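Side-chain contacts in stress response kinase A (Escherichia coli, PDB 1ZYL), which phosphorylates serine and threonine residues of proteins, itself included, and protects cells from stress, probably that linked to reactive oxygen species: residues 164-169 / 301-306; 161-164 / 170-173; 153-158 / 281-286. All coordinates share one frame; numbering follows the deposited sequence.

Contact 1: residues 164-169 / 301-306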
loop_
_atom_site.group_PDB
_atom_site.type_symbol
_atom_site.label_atom_id
_atom_site.label_comp_id
_atom_site.label_asym_id
_atom_site.label_seq_id
_atom_site.Cartn_x
_atom_site.Cartn_y
_atom_site.Cartn_z
ATOM N N THR A 164 14.996 13.885 15.003
ATOM C CA THR A 164 14.524 15.008 15.820
ATOM C C THR A 164 13.251 14.611 16.555
ATOM O O THR A 164 13.059 14.962 17.715
ATOM C CB THR A 164 14.160 16.265 14.977
ATOM O OG1 THR A 164 15.347 16.921 14.519
ATOM C CG2 THR A 164 13.337 17.234 15.809
ATOM N N LEU A 165 12.386 13.880 15.860
ATOM C CA LEU A 165 11.106 13.454 16.407
ATOM C C LEU A 165 11.194 12.245 17.338
ATOM O O LEU A 165 10.208 11.854 17.960
ATOM C CB LEU A 165 10.151 13.162 15.255
ATOM C CG LEU A 165 8.682 13.473 15.505
ATOM C CD1 LEU A 165 8.551 14.892 16.019
ATOM C CD2 LEU A 165 7.909 13.304 14.220
ATOM N N ILE A 166 12.378 11.652 17.423
ATOM C CA ILE A 166 12.608 10.502 18.284
ATOM C C ILE A 166 13.217 11.021 19.582
ATOM O O ILE A 166 14.256 11.666 19.559
ATOM C CB ILE A 166 13.619 9.516 17.631
ATOM C CG1 ILE A 166 13.024 8.904 16.352
ATOM C CG2 ILE A 166 14.010 8.432 18.622
ATOM C CD1 ILE A 166 14.029 8.124 15.496
ATOM N N PRO A 167 12.564 10.779 20.728
ATOM C CA PRO A 167 13.096 11.241 22.016
ATOM C C PRO A 167 14.594 10.962 22.168
ATOM O O PRO A 167 15.047 9.823 22.015
ATOM C CB PRO A 167 12.262 10.457 23.023
ATOM C CG PRO A 167 10.917 10.458 22.386
ATOM C CD PRO A 167 11.223 10.192 20.898
ATOM N N SER A 168 15.362 12.003 22.465
ATOM C CA SER A 168 16.807 11.862 22.625
ATOM C C SER A 168 17.167 10.853 23.715
ATOM O O SER A 168 16.469 10.752 24.728
ATOM C CB SER A 168 17.420 13.216 22.972
ATOM O OG SER A 168 16.847 13.734 24.168
ATOM N N GLY A 169 18.270 10.128 23.523
ATOM C CA GLY A 169 18.673 9.149 24.521
ATOM C C GLY A 169 17.513 8.204 24.780
ATOM O O GLY A 169 16.846 8.238 25.814
ATOM N N ASP A 301 6.695 6.389 25.181
ATOM C CA ASP A 301 5.942 5.136 25.184
ATOM C C ASP A 301 5.951 4.526 23.796
ATOM O O ASP A 301 6.303 3.365 23.613
ATOM C CB ASP A 301 4.486 5.365 25.613
ATOM C CG ASP A 301 4.351 5.736 27.080
ATOM O OD1 ASP A 301 4.849 6.814 27.468
ATOM O OD2 ASP A 301 3.743 4.954 27.846
ATOM N N TYR A 302 5.574 5.336 22.819
ATOM C CA TYR A 302 5.521 4.898 21.441
ATOM C C TYR A 302 6.864 4.422 20.903
ATOM O O TYR A 302 6.933 3.386 20.252
ATOM C CB TYR A 302 4.971 6.026 20.573
ATOM C CG TYR A 302 4.881 5.680 19.114
ATOM C CD1 TYR A 302 5.851 6.111 18.219
ATOM C CD2 TYR A 302 3.842 4.886 18.633
ATOM C CE1 TYR A 302 5.791 5.759 16.878
ATOM C CE2 TYR A 302 3.771 4.525 17.297
ATOM C CZ TYR A 302 4.749 4.964 16.424
ATOM O OH TYR A 302 4.699 4.596 15.100
ATOM N N TRP A 303 7.932 5.166 21.169
ATOM C CA TRP A 303 9.248 4.761 20.681
ATOM C C TRP A 303 9.863 3.633 21.484
ATOM O O TRP A 303 10.840 3.031 21.059
ATOM C CB TRP A 303 10.208 5.953 20.609
ATOM C CG TRP A 303 9.797 6.893 19.545
ATOM C CD1 TRP A 303 9.005 7.989 19.688
ATOM C CD2 TRP A 303 10.018 6.741 18.139
ATOM N NE1 TRP A 303 8.707 8.527 18.461
ATOM C CE2 TRP A 303 9.316 7.780 17.491
ATOM C CE3 TRP A 303 10.738 5.824 17.361
ATOM C CZ2 TRP A 303 9.310 7.930 16.104
ATOM C CZ3 TRP A 303 10.731 5.973 15.977
ATOM C CH2 TRP A 303 10.020 7.020 15.365
ATOM N N LEU A 304 9.296 3.342 22.647
ATOM C CA LEU A 304 9.797 2.239 23.448
ATOM C C LEU A 304 9.133 0.987 22.918
ATOM O O LEU A 304 9.791 -0.026 22.722
ATOM C CB LEU A 304 9.446 2.414 24.918
ATOM C CG LEU A 304 10.188 3.537 25.631
ATOM C CD1 LEU A 304 9.806 3.524 27.090
ATOM C CD2 LEU A 304 11.676 3.359 25.465
ATOM N N ARG A 305 7.824 1.071 22.678
ATOM C CA ARG A 305 7.059 -0.057 22.155
ATOM C C ARG A 305 7.594 -0.453 20.794
ATOM O O ARG A 305 7.698 -1.634 20.476
ATOM C CB ARG A 305 5.574 0.294 22.000
ATOM C CG ARG A 305 4.849 0.661 23.278
ATOM C CD ARG A 305 3.343 0.455 23.119
ATOM N NE ARG A 305 2.554 1.376 23.937
ATOM C CZ ARG A 305 2.427 2.680 23.688
ATOM N NH1 ARG A 305 1.689 3.439 24.488
ATOM N NH2 ARG A 305 3.031 3.228 22.637
ATOM N N GLN A 306 7.922 0.551 19.991
ATOM C CA GLN A 306 8.433 0.323 18.649
ATOM C C GLN A 306 9.763 -0.406 18.749
ATOM O O GLN A 306 9.999 -1.377 18.032
ATOM C CB GLN A 306 8.611 1.659 17.927
ATOM C CG GLN A 306 8.417 1.601 16.427
ATOM C CD GLN A 306 7.001 1.248 16.039
ATOM O OE1 GLN A 306 6.045 1.852 16.528
ATOM N NE2 GLN A 306 6.856 0.271 15.146
#

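Contact 2: residues 161-164 / 170-173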
loop_
_atom_site.group_PDB
_atom_site.type_symbol
_atom_site.label_atom_id
_atom_site.label_comp_id
_atom_site.label_asym_id
_atom_site.label_seq_id
_atom_site.Cartn_x
_atom_site.Cartn_y
_atom_site.Cartn_z
ATOM N N GLU A 161 18.113 8.566 11.693
ATOM C CA GLU A 161 19.333 9.138 12.247
ATOM C C GLU A 161 19.157 10.586 12.668
ATOM O O GLU A 161 19.309 10.924 13.841
ATOM C CB GLU A 161 20.458 9.059 11.229
ATOM C CG GLU A 161 21.799 9.476 11.778
ATOM C CD GLU A 161 22.400 8.430 12.688
ATOM O OE1 GLU A 161 23.415 8.725 13.349
ATOM O OE2 GLU A 161 21.859 7.307 12.742
ATOM N N ASP A 162 18.829 11.435 11.696
ATOM C CA ASP A 162 18.634 12.871 11.912
ATOM C C ASP A 162 17.163 13.226 12.163
ATOM O O ASP A 162 16.710 14.331 11.832
ATOM C CB ASP A 162 19.143 13.615 10.679
ATOM C CG ASP A 162 20.552 13.195 10.294
ATOM O OD1 ASP A 162 20.840 13.095 9.079
ATOM O OD2 ASP A 162 21.372 12.969 11.213
ATOM N N ALA A 163 16.442 12.286 12.774
ATOM C CA ALA A 163 15.011 12.399 13.059
ATOM C C ALA A 163 14.473 13.617 13.810
ATOM O O ALA A 163 13.574 14.292 13.310
ATOM C CB ALA A 163 14.534 11.128 13.762
ATOM N N THR A 164 14.996 13.885 15.003
ATOM C CA THR A 164 14.524 15.008 15.820
ATOM C C THR A 164 13.251 14.611 16.555
ATOM O O THR A 164 13.059 14.962 17.715
ATOM C CB THR A 164 14.160 16.265 14.977
ATOM O OG1 THR A 164 15.347 16.921 14.519
ATOM C CG2 THR A 164 13.337 17.234 15.809
ATOM N N LEU A 170 17.289 7.356 23.794
ATOM C CA LEU A 170 16.221 6.376 23.758
ATOM C C LEU A 170 16.336 6.084 22.264
ATOM O O LEU A 170 15.980 5.013 21.773
ATOM C CB LEU A 170 14.894 7.039 24.121
ATOM C CG LEU A 170 13.608 6.416 23.574
ATOM C CD1 LEU A 170 12.490 6.500 24.609
ATOM C CD2 LEU A 170 13.214 7.134 22.285
ATOM N N LYS A 171 16.897 7.067 21.563
ATOM C CA LYS A 171 17.153 6.979 20.136
ATOM C C LYS A 171 18.235 5.924 19.903
ATOM O O LYS A 171 18.139 5.112 18.979
ATOM C CB LYS A 171 17.630 8.336 19.594
ATOM C CG LYS A 171 18.237 8.275 18.194
ATOM C CD LYS A 171 18.359 9.652 17.554
ATOM C CE LYS A 171 16.983 10.224 17.193
ATOM N NZ LYS A 171 17.011 11.677 16.806
ATOM N N ALA A 172 19.261 5.936 20.748
ATOM C CA ALA A 172 20.357 4.989 20.613
ATOM C C ALA A 172 19.845 3.560 20.603
ATOM O O ALA A 172 20.108 2.797 19.674
ATOM C CB ALA A 172 21.336 5.173 21.734
ATOM N N ALA A 173 19.111 3.201 21.645
ATOM C CA ALA A 173 18.567 1.857 21.754
ATOM C C ALA A 173 17.720 1.564 20.528
ATOM O O ALA A 173 17.814 0.487 19.939
ATOM C CB ALA A 173 17.719 1.739 23.009
#

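Contact 3: residues 153-158 / 281-286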
loop_
_atom_site.group_PDB
_atom_site.type_symbol
_atom_site.label_atom_id
_atom_site.label_comp_id
_atom_site.label_asym_id
_atom_site.label_seq_id
_atom_site.Cartn_x
_atom_site.Cartn_y
_atom_site.Cartn_z
ATOM N N LEU A 153 14.270 -0.196 3.837
ATOM C CA LEU A 153 15.136 -0.225 5.018
ATOM C C LEU A 153 16.207 0.865 5.159
ATOM O O LEU A 153 16.177 1.657 6.104
ATOM C CB LEU A 153 15.833 -1.584 5.124
ATOM C CG LEU A 153 14.956 -2.825 5.212
ATOM C CD1 LEU A 153 15.828 -4.046 5.390
ATOM C CD2 LEU A 153 14.006 -2.685 6.368
ATOM N N ILE A 154 17.157 0.902 4.232
ATOM C CA ILE A 154 18.237 1.867 4.329
ATOM C C ILE A 154 17.832 3.339 4.325
ATOM O O ILE A 154 18.401 4.125 5.080
ATOM C CB ILE A 154 19.312 1.614 3.249
ATOM C CG1 ILE A 154 18.722 1.804 1.857
ATOM C CG2 ILE A 154 19.859 0.199 3.393
ATOM C CD1 ILE A 154 19.733 1.617 0.738
ATOM N N GLU A 155 16.858 3.719 3.499
ATOM C CA GLU A 155 16.427 5.119 3.458
ATOM C C GLU A 155 15.812 5.519 4.796
ATOM O O GLU A 155 16.188 6.534 5.388
ATOM C CB GLU A 155 15.430 5.356 2.323
ATOM C CG GLU A 155 16.082 5.703 1.010
ATOM C CD GLU A 155 15.078 6.187 -0.021
ATOM O OE1 GLU A 155 14.368 5.343 -0.608
ATOM O OE2 GLU A 155 14.990 7.418 -0.237
ATOM N N PRO A 156 14.843 4.735 5.284
ATOM C CA PRO A 156 14.225 5.060 6.570
ATOM C C PRO A 156 15.287 5.170 7.676
ATOM O O PRO A 156 15.302 6.133 8.439
ATOM C CB PRO A 156 13.273 3.896 6.788
ATOM C CG PRO A 156 12.812 3.611 5.398
ATOM C CD PRO A 156 14.102 3.659 4.604
ATOM N N ARG A 157 16.182 4.193 7.760
ATOM C CA ARG A 157 17.212 4.249 8.776
ATOM C C ARG A 157 17.969 5.563 8.695
ATOM O O ARG A 157 18.394 6.092 9.714
ATOM C CB ARG A 157 18.197 3.098 8.624
ATOM C CG ARG A 157 19.349 3.174 9.620
ATOM C CD ARG A 157 18.835 3.124 11.049
ATOM N NE ARG A 157 19.577 4.007 11.949
ATOM C CZ ARG A 157 20.881 3.925 12.189
ATOM N NH1 ARG A 157 21.453 4.778 13.025
ATOM N NH2 ARG A 157 21.617 2.994 11.594
ATOM N N LYS A 158 18.153 6.082 7.485
ATOM C CA LYS A 158 18.863 7.349 7.307
ATOM C C LYS A 158 18.045 8.497 7.886
ATOM O O LYS A 158 18.590 9.406 8.501
ATOM C CB LYS A 158 19.135 7.626 5.829
ATOM C CG LYS A 158 20.173 6.727 5.211
ATOM C CD LYS A 158 20.393 7.078 3.747
ATOM C CE LYS A 158 21.350 6.102 3.091
ATOM N NZ LYS A 158 22.608 5.957 3.885
ATOM N N LEU A 281 5.280 8.092 8.057
ATOM C CA LEU A 281 4.601 9.028 8.958
ATOM C C LEU A 281 5.475 10.239 9.188
ATOM O O LEU A 281 5.042 11.368 9.014
ATOM C CB LEU A 281 4.318 8.383 10.306
ATOM C CG LEU A 281 3.181 7.373 10.384
ATOM C CD1 LEU A 281 3.308 6.601 11.676
ATOM C CD2 LEU A 281 1.843 8.086 10.298
ATOM N N MET A 282 6.715 9.994 9.586
ATOM C CA MET A 282 7.655 11.071 9.834
ATOM C C MET A 282 7.727 12.048 8.658
ATOM O O MET A 282 7.537 13.242 8.843
ATOM C CB MET A 282 9.045 10.494 10.133
ATOM C CG MET A 282 9.077 9.560 11.347
ATOM S SD MET A 282 10.708 8.910 11.801
ATOM C CE MET A 282 11.254 10.199 12.844
ATOM N N ARG A 283 7.976 11.547 7.452
ATOM C CA ARG A 283 8.097 12.419 6.282
ATOM C C ARG A 283 6.904 13.317 6.007
ATOM O O ARG A 283 7.060 14.402 5.457
ATOM C CB ARG A 283 8.397 11.602 5.025
ATOM C CG ARG A 283 9.826 11.102 4.924
ATOM C CD ARG A 283 9.936 9.988 3.896
ATOM N NE ARG A 283 11.231 9.316 3.971
ATOM C CZ ARG A 283 11.487 8.110 3.472
ATOM N NH1 ARG A 283 12.699 7.591 3.591
ATOM N NH2 ARG A 283 10.531 7.422 2.861
ATOM N N ARG A 284 5.723 12.872 6.402
ATOM C CA ARG A 284 4.496 13.623 6.177
ATOM C C ARG A 284 4.045 14.396 7.415
ATOM O O ARG A 284 2.911 14.848 7.491
ATOM C CB ARG A 284 3.392 12.651 5.758
ATOM C CG ARG A 284 3.712 11.898 4.491
ATOM C CD ARG A 284 2.834 10.666 4.290
ATOM N NE ARG A 284 2.855 10.235 2.893
ATOM C CZ ARG A 284 3.948 9.854 2.228
ATOM N NH1 ARG A 284 3.846 9.497 0.952
ATOM N NH2 ARG A 284 5.136 9.811 2.828
ATOM N N TRP A 285 4.937 14.562 8.379
ATOM C CA TRP A 285 4.590 15.245 9.621
ATOM C C TRP A 285 4.142 16.701 9.491
ATOM O O TRP A 285 3.380 17.177 10.322
ATOM C CB TRP A 285 5.761 15.161 10.605
ATOM C CG TRP A 285 5.369 15.358 12.027
ATOM C CD1 TRP A 285 5.839 16.309 12.883
ATOM C CD2 TRP A 285 4.444 14.569 12.774
ATOM N NE1 TRP A 285 5.264 16.161 14.123
ATOM C CE2 TRP A 285 4.401 15.099 14.081
ATOM C CE3 TRP A 285 3.645 13.463 12.466
ATOM C CZ2 TRP A 285 3.591 14.559 15.079
ATOM C CZ3 TRP A 285 2.840 12.927 13.458
ATOM C CH2 TRP A 285 2.818 13.475 14.747
ATOM N N ALA A 286 4.612 17.413 8.473
ATOM C CA ALA A 286 4.222 18.818 8.299
ATOM C C ALA A 286 2.778 18.950 7.817
ATOM O O ALA A 286 2.238 20.047 7.730
ATOM C CB ALA A 286 5.163 19.512 7.321
#

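Contact 1: residues 164-169 / 301-306
Ile-166 and Pro-167 lie against the indole of Trp-303 where the turn of a helical hairpin, formed by helices 149-161 and 171-188, meets helix 300-316 in the helical part of this APH-like kinase fold. Both side chains cross the tryptophan at about a right angle, but meet different parts of the ring system. Ile-166 uses its longer branch: CG1 sits over one face of the benzene part, 3.6 Å from the centroid of the six-membered ring and only 10° off the ring normal, a CH-pi contact. CD1 follows toward CZ3. With CG1 beside the backbone N and anti to the carbonyl carbon (chi1 -65°), this branch makes the closer approach to the ring. Pro-167 instead meets the pyrrole part obliquely through CD, the ring carbon next to its own nitrogen.

The opposite face of the indole is covered near its rim by CD1 of the preceding residue, Tyr-302. Phe-174 of helix 171-188 adds an edge-to-face ring contact, so aliphatic and aromatic groups both contribute to the surroundings of this buried ring. Its one polar side-chain atom is satisfied by the hydrogen bond from NE1 to the carbonyl oxygen of Leu-297. The carbonyl of Leu-165 also faces this region obliquely, but without a hydrogen bond: its O lies 3.7 Å from Trp-303 NE1.

Contact 2: residues 161-164 / 170-173
Lys-171 leaves its helix with CG anti to the backbone N (chi1 166°), stays extended about CB-CG, then turns about CG-CD (chi3 -70°). The reach of its first half and this bend carry the amino group across to the backbone of Glu-161 and Thr-164 and the methyl group of Ala-163. There Lys-171 NZ lies 3.8 Å from the carbonyl oxygen of Glu-161, longer than a hydrogen bond, while CD and CE run past the same oxygen. The methyl group of Ala-163 points toward the lysine, and its CB is 4.0 Å from Lys-171 NZ. Thr-164 presents only its backbone here: its N is 3.5 Å from Lys-171 NZ, and since both are donors this approach is not a bond.

The setting is the turn of a helical hairpin. Glu-161 ends helix 149-161, Asp-162 is the first residue to depart from helical geometry, and Leu-170 occupies the N-cap position ahead of helix 171-188. The lysine in the first turn of the second helix thus reaches back to the last turn of the first. A positive group next to a carbonyl at a helix C terminus would be expected to gain some electrostatic stabilisation, although no hydrogen bond forms between these two segments. The Glu-161 carboxylate is engaged differently, in a salt bridge from OE2 to Arg-157 NH1, and its CB points away from the lysine. Leu-170, just ahead of the lysine, packs on Glu-300, Trp-303 and Leu-304 of helix 300-316.

Contact 3: residues 153-158 / 281-286
Near the end of helix 266-283, in the helical part of the kinase, its contact with helix 149-161 is carried by one long side chain: Arg-283, in the last turn, reaches Glu-155 and Pro-156 in the middle of the other helix. The backbones are well apart at this point, with the CA atoms of Pro-156 and Met-282 9.5 Å from each other, and the arginine spans the interval. A chi1 of -76° swings CG away from the carbonyl, and the rest of the chain is almost straight as far as NE, delivering NH1 to the other helix.

NH1 does the touching. Glu-155 CB lies at the edge of the guanidinium group, near its plane, 3.7 Å from Arg-283 NH1. Pro-156 is met obliquely, its N 4.0 Å from the same NH1. Helix 149-161 is kinked at this point because the proline nitrogen makes no hydrogen bond to the preceding turn. The proline ring itself packs on Val-275 and Ala-279, earlier in helix 266-283, while Arg-283 also touches Tyr-276 and Ser-4.

The carboxylate of Glu-155 carries the opposite charge and lies nearby, beyond salt-bridge distance: its OE2 is 4.5 Å from Arg-283 NH1 and well out of the guanidinium plane, with no N-H directed at it. Any attraction between the two is therefore probably a diffuse electrostatic one, without the directionality of a salt bridge.

Overall arrangement
Along the chain, contact 3 opens first, on helix 149-161. Contact 2 follows at once and closes the shortest loop, the turn between helices 149-161 and 171-188, wholly within the much longer span of contact 3. Contact 1 starts from the same turn, sharing Thr-164 with contact 2. Contact 3 then closes at 281-286, before contact 1 closes on helix 300-316, so these two spans cross. Together they tie the hairpin to helices 266-283 and 300-316. Met-282 CE links all three, packing near Ala-163, Leu-165 and Ile-166, while contacts 1 and 2, whose centres are about 7 Å apart, also join where Ile-166 CB packs against Lys-171 CE.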